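Local coordinates for protein putative metalloprotease II (PDB 4ON1) that probably cleaves peptide bonds as a secreted zinc-dependent endopeptidase related to fragilysin, at residues E113-A116 with E117-N120; T323-S326 with S327-Y330. All coordinates share one frame; numbering follows the deposited sequence.

Contact 1. Residues E113-A116 with E117-N120; sequences ERMA and EIAN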
ATOM      1  N   GLU A 113       6.365  22.306   5.778  1.00 24.78           N
ATOM      2  CA  GLU A 113       5.240  22.756   4.961  1.00 23.54           C
ATOM      3  C   GLU A 113       4.447  21.559   4.461  1.00 20.96           C
ATOM      4  O   GLU A 113       3.217  21.550   4.536  1.00 26.43           O
ATOM      5  CB  GLU A 113       5.690  23.609   3.771  1.00 26.09           C
ATOM      6  CG  GLU A 113       6.471  24.860   4.124  1.00 66.25           C
ATOM      7  CD  GLU A 113       6.757  25.714   2.901  1.00 83.90           C
ATOM      8  OE1 GLU A 113       5.876  25.795   2.015  1.00 90.88           O
ATOM      9  OE2 GLU A 113       7.854  26.309   2.829  1.00 81.26           O
ATOM     10  N   ARG A 114       5.142  20.561   3.926  1.00 18.67           N
ATOM     11  CA  ARG A 114       4.448  19.373   3.436  1.00 20.00           C
ATOM     12  C   ARG A 114       3.699  18.716   4.590  1.00 19.86           C
ATOM     13  O   ARG A 114       2.551  18.302   4.428  1.00 18.81           O
ATOM     14  CB  ARG A 114       5.417  18.380   2.786  1.00 19.02           C
ATOM     15  CG  ARG A 114       4.721  17.215   2.047  1.00 16.67           C
ATOM     16  CD  ARG A 114       3.758  17.704   0.961  1.00 16.92           C
ATOM     17  NE  ARG A 114       3.007  16.612   0.333  1.00 18.60           N
ATOM     18  CZ  ARG A 114       1.759  16.733  -0.118  1.00 26.07           C
ATOM     19  NH1 ARG A 114       1.132  17.893  -0.013  1.00 21.63           N
ATOM     20  NH2 ARG A 114       1.138  15.702  -0.673  1.00 20.60           N
ATOM     21  N   MET A 115       4.334  18.631   5.756  1.00 17.32           N
ATOM     22  CA  MET A 115       3.655  18.056   6.919  1.00 22.76           C
ATOM     23  C   MET A 115       2.349  18.792   7.222  1.00 23.25           C
ATOM     24  O   MET A 115       1.328  18.169   7.519  1.00 21.31           O
ATOM     25  CB  MET A 115       4.557  18.075   8.157  1.00 19.56           C
ATOM     26  CG  MET A 115       3.898  17.498   9.412  1.00 24.62           C
ATOM     27  SD  MET A 115       4.041  15.700   9.592  1.00 25.11           S
ATOM     28  CE  MET A 115       2.605  15.121   8.691  1.00 30.42           C
ATOM     29  N   ALA A 116       2.382  20.117   7.115  1.00 18.80           N
ATOM     30  CA  ALA A 116       1.197  20.927   7.376  1.00 22.25           C
ATOM     31  C   ALA A 116       0.114  20.629   6.346  1.00 20.17           C
ATOM     32  O   ALA A 116      -1.067  20.525   6.686  1.00 17.60           O
ATOM     33  CB  ALA A 116       1.548  22.426   7.371  1.00 16.44           C
ATOM     34  N   GLU A 117       0.518  20.480   5.089  1.00 20.88           N
ATOM     35  CA  GLU A 117      -0.430  20.138   4.032  1.00 24.58           C
ATOM     36  C   GLU A 117      -1.053  18.765   4.278  1.00 26.17           C
ATOM     37  O   GLU A 117      -2.255  18.574   4.083  1.00 23.17           O
ATOM     38  CB  GLU A 117       0.252  20.184   2.665  1.00 18.30           C
ATOM     39  CG  GLU A 117       0.639  21.596   2.231  1.00 28.36           C
ATOM     40  CD  GLU A 117       1.597  21.615   1.054  1.00 36.68           C
ATOM     41  OE1 GLU A 117       2.094  22.713   0.724  1.00 42.79           O
ATOM     42  OE2 GLU A 117       1.852  20.545   0.458  1.00 31.27           O
ATOM     43  N   ILE A 118      -0.236  17.813   4.714  1.00 20.27           N
ATOM     44  CA  ILE A 118      -0.739  16.474   4.999  1.00 12.71           C
ATOM     45  C   ILE A 118      -1.742  16.510   6.156  1.00 14.67           C
ATOM     46  O   ILE A 118      -2.807  15.896   6.088  1.00 17.53           O
ATOM     47  CB  ILE A 118       0.397  15.504   5.348  1.00 15.72           C
ATOM     48  CG1 ILE A 118       1.336  15.317   4.151  1.00 22.04           C
ATOM     49  CG2 ILE A 118      -0.181  14.147   5.750  1.00 11.15           C
ATOM     50  CD1 ILE A 118       0.653  14.716   2.918  1.00 19.07           C
ATOM     51  N   ALA A 119      -1.411  17.251   7.208  1.00 17.29           N
ATOM     52  CA  ALA A 119      -2.306  17.361   8.352  1.00 24.96           C
ATOM     53  C   ALA A 119      -3.644  17.995   7.968  1.00 24.70           C
ATOM     54  O   ALA A 119      -4.696  17.571   8.448  1.00 19.15           O
ATOM     55  CB  ALA A 119      -1.648  18.160   9.457  1.00 22.16           C
ATOM     56  N   ASN A 120      -3.600  18.999   7.094  1.00 17.22           N
ATOM     57  CA  ASN A 120      -4.821  19.647   6.616  1.00 25.07           C
ATOM     58  C   ASN A 120      -5.703  18.666   5.851  1.00 21.59           C
ATOM     59  O   ASN A 120      -6.929  18.692   5.972  1.00 24.01           O
ATOM     60  CB  ASN A 120      -4.502  20.844   5.713  1.00 20.39           C
ATOM     61  CG  ASN A 120      -3.784  21.968   6.443  1.00 30.39           C
ATOM     62  OD1 ASN A 120      -3.913  22.127   7.658  1.00 28.35           O
ATOM     63  ND2 ASN A 120      -3.032  22.769   5.689  1.00 28.19           N
TER
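The guanidinium of Arg114 has the methyl CD1 of Ile118 over one face. This methyl stands 3.7 Å above the plane and is displaced toward the rim. The carboxylate of Glu117 meets the edge. There NH1 of Arg114 forms a salt bridge with OE2 of Glu117, 2.8 Å away, using the anti lone pair of that oxygen. The oxygen lies close to the guanidinium plane, but the two flat groups are turned 71° apart. Arg114 bends at chi2 (57°), which folds the chain back along the next turn toward both partners. A second salt bridge, from NH2 to Glu217, helps fix the rotation of the guanidinium. These are i to i+3 and i to i+4 contacts on helix 112-126 of the fragilysin N-terminal domain. Regular backbone bonds run beneath them, such as Ile118 N to Arg114 O at 2.8 Å. On the buried side, CE of Met115 packs across CB of Ile118 at 4.0 Å. Met115 and Ala119 also rest on Ile153 and Ile156 of strand 153-159. Tyr109 of strand 102-109 touches Arg114, Met115 and Ile118.

Contact 2. Residues T323-S326 with S327-Y330; sequences TTSS and SHPY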
ATOM      1  N   THR A 323      -7.582   3.262  -5.674  1.00 10.59           N
ATOM      2  CA  THR A 323      -7.508   4.334  -4.694  1.00 14.76           C
ATOM      3  C   THR A 323      -6.275   4.120  -3.815  1.00 16.98           C
ATOM      4  O   THR A 323      -5.762   3.000  -3.717  1.00 12.62           O
ATOM      5  CB  THR A 323      -8.768   4.387  -3.814  1.00 14.06           C
ATOM      6  OG1 THR A 323      -8.769   5.590  -3.026  1.00 14.40           O
ATOM      7  CG2 THR A 323      -8.836   3.160  -2.913  1.00 13.24           C
ATOM      8  N   THR A 324      -5.773   5.185  -3.203  1.00 15.17           N
ATOM      9  CA  THR A 324      -4.691   5.038  -2.227  1.00 15.66           C
ATOM     10  C   THR A 324      -5.147   5.484  -0.845  1.00 23.54           C
ATOM     11  O   THR A 324      -4.355   5.497   0.097  1.00 21.64           O
ATOM     12  CB  THR A 324      -3.444   5.847  -2.607  1.00 10.12           C
ATOM     13  OG1 THR A 324      -3.813   7.219  -2.815  1.00 10.48           O
ATOM     14  CG2 THR A 324      -2.828   5.290  -3.868  1.00 12.22           C
ATOM     15  N   SER A 325      -6.418   5.865  -0.740  1.00 15.97           N
ATOM     16  CA  SER A 325      -6.972   6.394   0.505  1.00 25.49           C
ATOM     17  C   SER A 325      -6.735   5.467   1.699  1.00 26.89           C
ATOM     18  O   SER A 325      -6.888   4.249   1.595  1.00 13.48           O
ATOM     19  CB  SER A 325      -8.477   6.650   0.344  1.00 17.04           C
ATOM     20  OG  SER A 325      -9.064   6.940   1.599  1.00 32.68           O
ATOM     21  N   SER A 326      -6.359   6.068   2.826  1.00 24.23           N
ATOM     22  CA  SER A 326      -6.182   5.368   4.100  1.00 31.81           C
ATOM     23  C   SER A 326      -7.424   4.597   4.537  1.00 26.61           C
ATOM     24  O   SER A 326      -7.327   3.621   5.276  1.00 30.83           O
ATOM     25  CB  SER A 326      -5.812   6.373   5.201  1.00 36.98           C
ATOM     26  OG  SER A 326      -4.671   7.134   4.845  1.00 61.36           O
ATOM     27  N   SER A 327      -8.590   5.061   4.095  1.00 22.53           N
ATOM     28  CA  SER A 327      -9.860   4.395   4.370  1.00 28.01           C
ATOM     29  C   SER A 327      -9.961   3.068   3.643  1.00 18.66           C
ATOM     30  O   SER A 327     -10.799   2.238   3.983  1.00 20.84           O
ATOM     31  CB  SER A 327     -11.034   5.288   3.977  1.00 29.32           C
ATOM     32  OG  SER A 327     -10.966   6.524   4.659  1.00 56.58           O
ATOM     33  N   HIS A 328      -9.138   2.894   2.613  1.00 15.36           N
ATOM     34  CA  HIS A 328      -9.131   1.654   1.837  1.00 20.18           C
ATOM     35  C   HIS A 328      -7.719   1.106   1.698  1.00 17.18           C
ATOM     36  O   HIS A 328      -7.174   1.040   0.589  1.00 15.74           O
ATOM     37  CB  HIS A 328      -9.746   1.897   0.460  1.00 17.55           C
ATOM     38  CG  HIS A 328     -11.141   2.428   0.520  1.00 24.55           C
ATOM     39  ND1 HIS A 328     -12.239   1.614   0.709  1.00 30.12           N
ATOM     40  CD2 HIS A 328     -11.622   3.691   0.431  1.00 26.91           C
ATOM     41  CE1 HIS A 328     -13.332   2.350   0.727  1.00 28.51           C
ATOM     42  NE2 HIS A 328     -12.987   3.615   0.559  1.00 28.39           N
ATOM     43  N   PRO A 329      -7.123   0.699   2.827  1.00 18.39           N
ATOM     44  CA  PRO A 329      -5.678   0.448   2.898  1.00 13.06           C
ATOM     45  C   PRO A 329      -5.169  -0.758   2.106  1.00 18.53           C
ATOM     46  O   PRO A 329      -3.963  -0.836   1.892  1.00 20.97           O
ATOM     47  CB  PRO A 329      -5.441   0.235   4.397  1.00 14.69           C
ATOM     48  CG  PRO A 329      -6.752  -0.328   4.903  1.00 24.47           C
ATOM     49  CD  PRO A 329      -7.808   0.407   4.104  1.00 15.27           C
ATOM     50  N   TYR A 330      -6.031  -1.679   1.688  1.00 15.77           N
ATOM     51  CA  TYR A 330      -5.538  -2.901   1.054  1.00 17.77           C
ATOM     52  C   TYR A 330      -6.019  -3.035  -0.388  1.00 18.79           C
ATOM     53  O   TYR A 330      -5.933  -4.114  -0.983  1.00 17.15           O
ATOM     54  CB  TYR A 330      -5.969  -4.126   1.869  1.00 17.12           C
ATOM     55  CG  TYR A 330      -5.599  -4.027   3.328  1.00 17.30           C
ATOM     56  CD1 TYR A 330      -4.376  -3.492   3.717  1.00 16.02           C
ATOM     57  CD2 TYR A 330      -6.484  -4.431   4.317  1.00 20.31           C
ATOM     58  CE1 TYR A 330      -4.034  -3.384   5.052  1.00 15.86           C
ATOM     59  CE2 TYR A 330      -6.157  -4.328   5.657  1.00 24.48           C
ATOM     60  CZ  TYR A 330      -4.928  -3.807   6.015  1.00 17.45           C
ATOM     61  OH  TYR A 330      -4.590  -3.703   7.339  1.00 26.63           O
TER
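Ser325 has its OG trans to the backbone N (chi1 170°), and this turns the hydroxyl toward the amide of Ser327. Ser327 N donates to Ser325 OG at 3.2 Å. OG of Ser325 also lies 3.5 Å from CB of Ser327. Thr323 likewise holds OG1 trans to its N (chi1 -170°). CG2 is thereby placed between the backbone N and the carbonyl carbon and reaches CB of His328 at 3.7 Å. The two side chains cross at about a right angle. OG1 of Thr323 also bonds to Gly290 O and accepts from the backbone N of Ser325 at 3.3 Å, which makes an ST turn. Next comes a type I beta turn from Ser325 to His328, closed by His328 N to Ser325 O at 2.8 Å. The donor sits well above the carbonyl plane, 55° out of it. The two turns link strand 319-323 to helix 331-340, which carries the HExxH zinc-binding motif. Tyr330 occupies the N-cap position of that helix. CG of Pro329 lies 3.9 Å above the plane of the Tyr330 ring, over its centre. CD of Pro329 approaches the carbonyl O of Ser326 at 3.5 Å. Ser326 OG bonds to Asp219 and Tyr122, and Ser327 OG to Tyr126. The imidazole of His328 meets the rings of Phe298 and Tyr356.

How the contacts relate
Contact 1 lies in the fragilysin-type N-terminal domain, and contact 2 in the metallopeptidase region. Their centres are 19 Å apart, and their nearest atoms are about 8 Å apart without touching. Two helices nevertheless reach both. Helix 112-126 carries contact 1, and its later residues meet contact 2. Helix 217-230 has side chains bonded to each of them. Contact 2 lies nearer the metal: the His328 side chain is about 9 Å from that of His334 and about 12 Å from the zinc ion. Asp176, His334, His338 and His344 bind this zinc. Asp176 as a ligand is consistent with a latent zymogen.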